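Local coordinates for protein tyrocidine synthetase 3 (Brevibacillus brevis, PDB 2JGP) that forms peptide bonds in nonribosomal synthesis of the antibiotic tyrocidine, its carrier domain probably holding the growing peptide for the condensation domain, at residues M331-A336 with F432-S437; M476-E481 with H498-A503. All blocks are in the same frame, centred on the assembly; numbering follows the deposited sequence.

Contact 1 of 2, residues M331-A336 with F432-S437; sequences MVLLAA and FTFQNS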
ATOM      1  N   MET A 331      -1.682  12.750  -5.859  1.00 57.69           N
ATOM      2  CA  MET A 331      -0.521  13.649  -5.833  1.00 57.41           C
ATOM      3  C   MET A 331      -0.862  15.048  -5.319  1.00 56.65           C
ATOM      4  O   MET A 331      -0.087  15.644  -4.574  1.00 56.61           O
ATOM      5  CB  MET A 331       0.106  13.766  -7.220  1.00 57.23           C
ATOM      6  CG  MET A 331       0.836  12.517  -7.706  1.00 58.15           C
ATOM      7  SD  MET A 331       1.233  12.693  -9.458  1.00 59.18           S
ATOM      8  CE  MET A 331       1.830  11.042  -9.848  1.00 57.88           C
ATOM      9  N   VAL A 332      -2.008  15.571  -5.738  1.00 56.28           N
ATOM     10  CA  VAL A 332      -2.456  16.900  -5.323  1.00 55.53           C
ATOM     11  C   VAL A 332      -2.626  16.930  -3.804  1.00 55.52           C
ATOM     12  O   VAL A 332      -2.110  17.817  -3.123  1.00 54.85           O
ATOM     13  CB  VAL A 332      -3.790  17.273  -6.010  1.00 55.75           C
ATOM     14  CG1 VAL A 332      -4.394  18.541  -5.388  1.00 55.50           C
ATOM     15  CG2 VAL A 332      -3.588  17.442  -7.526  1.00 54.82           C
ATOM     16  N   LEU A 333      -3.328  15.930  -3.281  1.00 55.37           N
ATOM     17  CA  LEU A 333      -3.558  15.810  -1.838  1.00 55.21           C
ATOM     18  C   LEU A 333      -2.260  15.600  -1.048  1.00 55.22           C
ATOM     19  O   LEU A 333      -2.076  16.189   0.024  1.00 55.10           O
ATOM     20  CB  LEU A 333      -4.531  14.673  -1.554  1.00 55.06           C
ATOM     21  CG  LEU A 333      -5.925  14.798  -2.154  1.00 54.99           C
ATOM     22  CD1 LEU A 333      -6.710  13.523  -1.902  1.00 54.55           C
ATOM     23  CD2 LEU A 333      -6.653  16.009  -1.600  1.00 55.75           C
ATOM     24  N   LEU A 334      -1.363  14.763  -1.565  1.00 55.52           N
ATOM     25  CA  LEU A 334      -0.063  14.572  -0.926  1.00 55.74           C
ATOM     26  C   LEU A 334       0.709  15.883  -0.899  1.00 55.69           C
ATOM     27  O   LEU A 334       1.352  16.218   0.098  1.00 55.73           O
ATOM     28  CB  LEU A 334       0.759  13.495  -1.647  1.00 56.12           C
ATOM     29  CG  LEU A 334       2.179  13.248  -1.118  1.00 56.47           C
ATOM     30  CD1 LEU A 334       2.165  12.875   0.377  1.00 57.15           C
ATOM     31  CD2 LEU A 334       2.860  12.172  -1.955  1.00 57.06           C
ATOM     32  N   ALA A 335       0.653  16.615  -2.009  1.00 55.88           N
ATOM     33  CA  ALA A 335       1.282  17.920  -2.101  1.00 55.91           C
ATOM     34  C   ALA A 335       0.695  18.873  -1.057  1.00 55.96           C
ATOM     35  O   ALA A 335       1.435  19.530  -0.331  1.00 56.60           O
ATOM     36  CB  ALA A 335       1.111  18.491  -3.513  1.00 55.59           C
ATOM     37  N   ALA A 336      -0.635  18.933  -0.978  1.00 56.05           N
ATOM     38  CA  ALA A 336      -1.322  19.780   0.003  1.00 56.35           C
ATOM     39  C   ALA A 336      -0.985  19.355   1.433  1.00 56.37           C
ATOM     40  O   ALA A 336      -0.856  20.187   2.330  1.00 56.83           O
ATOM     41  CB  ALA A 336      -2.837  19.734  -0.214  1.00 56.14           C
ATOM     42  N   PHE A 432       0.496   9.062   4.873  1.00 60.09           N
ATOM     43  CA  PHE A 432      -0.597   9.577   4.051  1.00 61.01           C
ATOM     44  C   PHE A 432      -1.178   8.434   3.232  1.00 61.86           C
ATOM     45  O   PHE A 432      -0.424   7.680   2.620  1.00 61.11           O
ATOM     46  CB  PHE A 432      -0.078  10.676   3.121  1.00 61.23           C
ATOM     47  CG  PHE A 432      -1.077  11.122   2.096  1.00 61.93           C
ATOM     48  CD1 PHE A 432      -2.013  12.093   2.407  1.00 62.44           C
ATOM     49  CD2 PHE A 432      -1.087  10.564   0.825  1.00 62.67           C
ATOM     50  CE1 PHE A 432      -2.946  12.504   1.469  1.00 62.40           C
ATOM     51  CE2 PHE A 432      -2.020  10.972  -0.123  1.00 62.69           C
ATOM     52  CZ  PHE A 432      -2.949  11.940   0.202  1.00 62.37           C
ATOM     53  N   THR A 433      -2.505   8.295   3.237  1.00 63.21           N
ATOM     54  CA  THR A 433      -3.190   7.322   2.363  1.00 64.88           C
ATOM     55  C   THR A 433      -4.396   7.940   1.664  1.00 66.40           C
ATOM     56  O   THR A 433      -4.990   8.888   2.163  1.00 65.83           O
ATOM     57  CB  THR A 433      -3.669   6.060   3.125  1.00 64.86           C
ATOM     58  OG1 THR A 433      -4.777   6.385   3.977  1.00 65.00           O
ATOM     59  CG2 THR A 433      -2.542   5.458   3.956  1.00 65.46           C
ATOM     60  N   PHE A 434      -4.747   7.392   0.501  1.00 68.70           N
ATOM     61  CA  PHE A 434      -5.934   7.830  -0.243  1.00 70.55           C
ATOM     62  C   PHE A 434      -6.673   6.600  -0.774  1.00 72.29           C
ATOM     63  O   PHE A 434      -6.063   5.732  -1.397  1.00 72.67           O
ATOM     64  CB  PHE A 434      -5.538   8.783  -1.379  1.00 70.75           C
ATOM     65  CG  PHE A 434      -6.677   9.144  -2.301  1.00 71.00           C
ATOM     66  CD1 PHE A 434      -7.781   9.834  -1.822  1.00 70.97           C
ATOM     67  CD2 PHE A 434      -6.647   8.785  -3.645  1.00 71.59           C
ATOM     68  CE1 PHE A 434      -8.838  10.160  -2.658  1.00 71.28           C
ATOM     69  CE2 PHE A 434      -7.700   9.112  -4.492  1.00 71.58           C
ATOM     70  CZ  PHE A 434      -8.798   9.801  -3.997  1.00 71.19           C
ATOM     71  N   GLN A 435      -7.976   6.517  -0.504  1.00 74.37           N
ATOM     72  CA  GLN A 435      -8.786   5.351  -0.886  1.00 76.01           C
ATOM     73  C   GLN A 435     -10.086   5.784  -1.567  1.00 77.35           C
ATOM     74  O   GLN A 435     -10.458   6.957  -1.509  1.00 77.34           O
ATOM     75  CB  GLN A 435      -9.115   4.493   0.345  1.00 76.21           C
ATOM     76  CG  GLN A 435      -7.991   4.360   1.384  1.00 77.09           C
ATOM     77  CD  GLN A 435      -8.081   5.394   2.505  1.00 78.12           C
ATOM     78  OE1 GLN A 435      -7.257   6.309   2.598  1.00 78.84           O
ATOM     79  NE2 GLN A 435      -9.089   5.249   3.359  1.00 78.66           N
ATOM     80  N   ASN A 436     -10.771   4.828  -2.201  1.00 79.10           N
ATOM     81  CA  ASN A 436     -12.051   5.078  -2.879  1.00 80.36           C
ATOM     82  C   ASN A 436     -13.224   4.327  -2.231  1.00 81.30           C
ATOM     83  O   ASN A 436     -13.824   3.446  -2.856  1.00 81.57           O
ATOM     84  CB  ASN A 436     -11.955   4.691  -4.365  1.00 80.58           C
ATOM     85  CG  ASN A 436     -11.215   5.724  -5.200  1.00 81.31           C
ATOM     86  OD1 ASN A 436     -10.178   5.427  -5.794  1.00 82.44           O
ATOM     87  ND2 ASN A 436     -11.755   6.938  -5.262  1.00 81.93           N
ATOM     88  N   SER A 437     -13.543   4.679  -0.984  1.00 82.33           N
ATOM     89  CA  SER A 437     -14.711   4.134  -0.270  1.00 83.21           C
ATOM     90  C   SER A 437     -14.712   2.602  -0.218  1.00 83.89           C
ATOM     91  O   SER A 437     -13.702   1.970  -0.524  1.00 84.25           O
ATOM     92  CB  SER A 437     -16.008   4.636  -0.923  1.00 83.26           C
ATOM     93  OG  SER A 437     -17.139   4.351  -0.118  1.00 83.65           O
TER
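Two leucines of a helix and two phenylalanines of a strand meet here in a buried, wholly apolar helix-on-sheet contact inside the condensation domain. Segment 331-336 belongs to helix 329-345, and Phe-432 to Gln-435 end strand 430-435, which pairs with strand 465-471 in a mixed sheet and is also backbone hydrogen-bonded, at Phe-432, to Gly-353. The axes of the two segments run roughly antiparallel, at 150°, with a closest approach of 9.4 Å, a spacing that large side chains fill. Alternation along the strand turns Phe-432 and Phe-434 to the helix, while Thr-433 between them is hydrogen-bonded through OG1 to OG of Ser-468.

Phe-432 is the larger contributor. With CG anti to the backbone N (chi1 171°), its ring extends toward the helix until CZ lies 3.6 Å from CB of Leu-333. CZ also comes 3.7 Å from the backbone N of Leu-334, which, like its CA, lies over one face of the ring, displaced toward the rim. The side chain of Leu-334 follows, its CB 4.1 Å from CE2 and its CD1 4.0 Å from CD2. A flat ring suits this place, because one face can take both the backbone and the side chain of Leu-334. Tyr-330 meets the same phenylalanine edge-to-face.

Leu-333 serves both rings. Its CB meets Phe-432, whereas its branch atom CD1 reaches on to CD1 of Phe-434, 3.8 Å away, the two side chains crossing at about a right angle. Leu-334 also packs against Val-394 of helix 387-403 and Val-352 of strand 350-356, the latter touching Phe-432 as well. Apolar residues at alternate strand positions facing a covering helix are the usual form of alpha/beta packing, here in the chloramphenicol acetyltransferase-like fold of condensation domains.

Contact 2 of 2, residues M476-E481 with H498-A503; sequences MTIGVE and HFLTIA
A strand and the long helix that follows it in the chain pack together here as an alpha/beta layer of the condensation domain, whose fold belongs to the CoA-dependent acyltransferase group. Segment 476-481 lies on strand 476-483, an inner strand of the mixed sheet, hydrogen-bonded to strands 303-309 and 465-471; segment 498-503 lies on helix 489-508. Their axes stand 10.7 Å apart at closest approach and make an angle of 139°. No hydrogen bond joins the two segments, and the contact rests on hydrocarbon and aromatic surfaces.

Ile-478 is the centre of the strand's side. Its CB is directed at the helix, and its two-carbon branch spans the gap: CD1 lies 3.6 Å from CE2 of Phe-499, the two side chains crossing at nearly a right angle. A beta-branched residue suits a strand because branching at CB favours extended backbone angles, while the CG1-CD1 arm is long enough to reach the helix. The same isoleucine uses CG1 to meet CD2 of Leu-500 at 4.1 Å, with the two side chains lying alongside, pointing in contrary directions. Leucine suits position 500 because its branched end can bridge to the isoleucine. One strand residue thus touches two successive residues of the helix.

Phe-499, with CG anti to its backbone N (chi1 178°), holds its ring toward the sheet, where Phe-467 of strand 465-471 also meets it. Thr-477, on the reverse side of the strand, is hydrogen-bonded through OG1 to Thr-470 O. Met-476 completes the strand's side, its flexible thioether bringing the terminal methyl CE to the edge of the Phe-499 ring, 4.5 Å from CE2.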
ATOM      1  N   MET A 476     -15.165  13.888  -0.776  1.00 69.29           N
ATOM      2  CA  MET A 476     -13.945  13.377  -0.180  1.00 68.67           C
ATOM      3  C   MET A 476     -13.997  13.692   1.313  1.00 67.66           C
ATOM      4  O   MET A 476     -14.350  14.805   1.700  1.00 67.29           O
ATOM      5  CB  MET A 476     -12.727  14.047  -0.813  1.00 69.06           C
ATOM      6  CG  MET A 476     -11.393  13.531  -0.306  1.00 70.15           C
ATOM      7  SD  MET A 476     -10.031  14.620  -0.752  1.00 73.08           S
ATOM      8  CE  MET A 476     -10.376  16.039   0.287  1.00 72.26           C
ATOM      9  N   THR A 477     -13.666  12.705   2.144  1.00 66.43           N
ATOM     10  CA  THR A 477     -13.561  12.913   3.582  1.00 65.70           C
ATOM     11  C   THR A 477     -12.100  12.835   3.997  1.00 65.00           C
ATOM     12  O   THR A 477     -11.312  12.111   3.388  1.00 64.66           O
ATOM     13  CB  THR A 477     -14.357  11.868   4.376  1.00 65.73           C
ATOM     14  OG1 THR A 477     -13.809  10.568   4.139  1.00 65.85           O
ATOM     15  CG2 THR A 477     -15.824  11.888   3.973  1.00 65.48           C
ATOM     16  N   ILE A 478     -11.761  13.594   5.034  1.00 64.28           N
ATOM     17  CA  ILE A 478     -10.408  13.671   5.564  1.00 63.87           C
ATOM     18  C   ILE A 478     -10.401  13.065   6.965  1.00 63.26           C
ATOM     19  O   ILE A 478     -11.099  13.553   7.854  1.00 62.70           O
ATOM     20  CB  ILE A 478      -9.933  15.146   5.613  1.00 63.94           C
ATOM     21  CG1 ILE A 478      -9.787  15.697   4.193  1.00 64.48           C
ATOM     22  CG2 ILE A 478      -8.600  15.279   6.337  1.00 64.79           C
ATOM     23  CD1 ILE A 478      -8.732  14.984   3.371  1.00 64.80           C
ATOM     24  N   GLY A 479      -9.632  11.992   7.141  1.00 62.59           N
ATOM     25  CA  GLY A 479      -9.507  11.317   8.433  1.00 62.29           C
ATOM     26  C   GLY A 479      -8.102  11.470   8.990  1.00 61.86           C
ATOM     27  O   GLY A 479      -7.121  11.390   8.245  1.00 61.57           O
ATOM     28  N   VAL A 480      -8.009  11.699  10.299  1.00 61.24           N
ATOM     29  CA  VAL A 480      -6.721  11.755  10.988  1.00 60.84           C
ATOM     30  C   VAL A 480      -6.767  10.840  12.201  1.00 60.40           C
ATOM     31  O   VAL A 480      -7.597  11.019  13.092  1.00 60.52           O
ATOM     32  CB  VAL A 480      -6.349  13.192  11.408  1.00 60.99           C
ATOM     33  CG1 VAL A 480      -5.010  13.215  12.152  1.00 61.01           C
ATOM     34  CG2 VAL A 480      -6.287  14.096  10.185  1.00 61.00           C
ATOM     35  N   GLU A 481      -5.899   9.832  12.188  1.00 59.68           N
ATOM     36  CA  GLU A 481      -5.670   8.958  13.321  1.00 59.18           C
ATOM     37  C   GLU A 481      -4.397   9.473  13.968  1.00 58.38           C
ATOM     38  O   GLU A 481      -3.368   9.570  13.308  1.00 57.99           O
ATOM     39  CB  GLU A 481      -5.486   7.520  12.847  1.00 59.62           C
ATOM     40  CG  GLU A 481      -5.032   6.544  13.911  1.00 61.41           C
ATOM     41  CD  GLU A 481      -4.573   5.236  13.303  1.00 64.55           C
ATOM     42  OE1 GLU A 481      -5.440   4.388  13.007  1.00 65.78           O
ATOM     43  OE2 GLU A 481      -3.346   5.060  13.114  1.00 66.99           O
ATOM     44  N   HIS A 498      -7.489  23.188   8.600  1.00 58.43           N
ATOM     45  CA  HIS A 498      -6.376  23.862   7.940  1.00 58.75           C
ATOM     46  C   HIS A 498      -5.979  23.170   6.636  1.00 58.38           C
ATOM     47  O   HIS A 498      -5.606  23.838   5.671  1.00 58.87           O
ATOM     48  CB  HIS A 498      -5.170  23.993   8.876  1.00 58.97           C
ATOM     49  CG  HIS A 498      -5.340  25.041   9.935  1.00 59.64           C
ATOM     50  ND1 HIS A 498      -6.319  26.009   9.877  1.00 60.39           N
ATOM     51  CD2 HIS A 498      -4.638  25.287  11.064  1.00 60.09           C
ATOM     52  CE1 HIS A 498      -6.225  26.794  10.936  1.00 60.55           C
ATOM     53  NE2 HIS A 498      -5.210  26.378  11.672  1.00 60.38           N
ATOM     54  N   PHE A 499      -6.078  21.845   6.590  1.00 58.11           N
ATOM     55  CA  PHE A 499      -5.862  21.126   5.334  1.00 57.79           C
ATOM     56  C   PHE A 499      -6.874  21.584   4.275  1.00 57.44           C
ATOM     57  O   PHE A 499      -6.514  21.816   3.115  1.00 57.12           O
ATOM     58  CB  PHE A 499      -5.958  19.606   5.518  1.00 57.91           C
ATOM     59  CG  PHE A 499      -5.792  18.840   4.232  1.00 57.59           C
ATOM     60  CD1 PHE A 499      -4.527  18.552   3.740  1.00 57.87           C
ATOM     61  CD2 PHE A 499      -6.899  18.439   3.497  1.00 57.80           C
ATOM     62  CE1 PHE A 499      -4.370  17.864   2.542  1.00 57.86           C
ATOM     63  CE2 PHE A 499      -6.751  17.752   2.293  1.00 58.67           C
ATOM     64  CZ  PHE A 499      -5.482  17.466   1.820  1.00 58.39           C
ATOM     65  N   LEU A 500      -8.135  21.706   4.683  1.00 57.08           N
ATOM     66  CA  LEU A 500      -9.197  22.112   3.766  1.00 56.85           C
ATOM     67  C   LEU A 500      -9.042  23.560   3.317  1.00 56.83           C
ATOM     68  O   LEU A 500      -9.391  23.888   2.190  1.00 56.15           O
ATOM     69  CB  LEU A 500     -10.576  21.911   4.397  1.00 56.93           C
ATOM     70  CG  LEU A 500     -10.948  20.472   4.751  1.00 56.90           C
ATOM     71  CD1 LEU A 500     -12.318  20.441   5.422  1.00 56.27           C
ATOM     72  CD2 LEU A 500     -10.915  19.581   3.518  1.00 56.61           C
ATOM     73  N   THR A 501      -8.537  24.423   4.199  1.00 56.81           N
ATOM     74  CA  THR A 501      -8.257  25.804   3.815  1.00 57.18           C
ATOM     75  C   THR A 501      -7.118  25.845   2.785  1.00 57.03           C
ATOM     76  O   THR A 501      -7.210  26.548   1.783  1.00 56.68           O
ATOM     77  CB  THR A 501      -7.947  26.712   5.035  1.00 57.46           C
ATOM     78  OG1 THR A 501      -6.797  26.225   5.733  1.00 60.43           O
ATOM     79  CG2 THR A 501      -9.123  26.742   5.997  1.00 56.09           C
ATOM     80  N   ILE A 502      -6.060  25.068   3.018  1.00 56.73           N
ATOM     81  CA  ILE A 502      -4.959  24.992   2.060  1.00 56.58           C
ATOM     82  C   ILE A 502      -5.480  24.474   0.716  1.00 56.36           C
ATOM     83  O   ILE A 502      -5.169  25.034  -0.339  1.00 56.19           O
ATOM     84  CB  ILE A 502      -3.803  24.101   2.581  1.00 56.79           C
ATOM     85  CG1 ILE A 502      -3.073  24.799   3.731  1.00 56.83           C
ATOM     86  CG2 ILE A 502      -2.815  23.786   1.453  1.00 56.82           C
ATOM     87  CD1 ILE A 502      -2.208  23.868   4.565  1.00 57.90           C
ATOM     88  N   ALA A 503      -6.293  23.422   0.769  1.00 56.00           N
ATOM     89  CA  ALA A 503      -6.869  22.813  -0.425  1.00 56.03           C
ATOM     90  C   ALA A 503      -7.705  23.810  -1.227  1.00 55.95           C
ATOM     91  O   ALA A 503      -7.588  23.885  -2.448  1.00 56.18           O
ATOM     92  CB  ALA A 503      -7.712  21.593  -0.044  1.00 55.65           C
TER

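In the fold
Contacts 1 and 2 come one after the other along the chain, their centres about 10 Å apart, and both draw on the same mixed sheet of the condensation domain. Contact 1 uses strand 430-435 and contact 2 strand 476-483, with strand 465-471 between them. Helices 329-345 and 489-508 cover this sheet and also touch each other: CB of Ala-336 lies 3.7 Å from CE1 of Phe-499. Leu-333 crosses from one contact to the other, its CD1 3.7 Å from SD of Met-476. The two contacts therefore form one continuous hydrophobic core, tying chain regions distant in sequence into a single helix-covered layer.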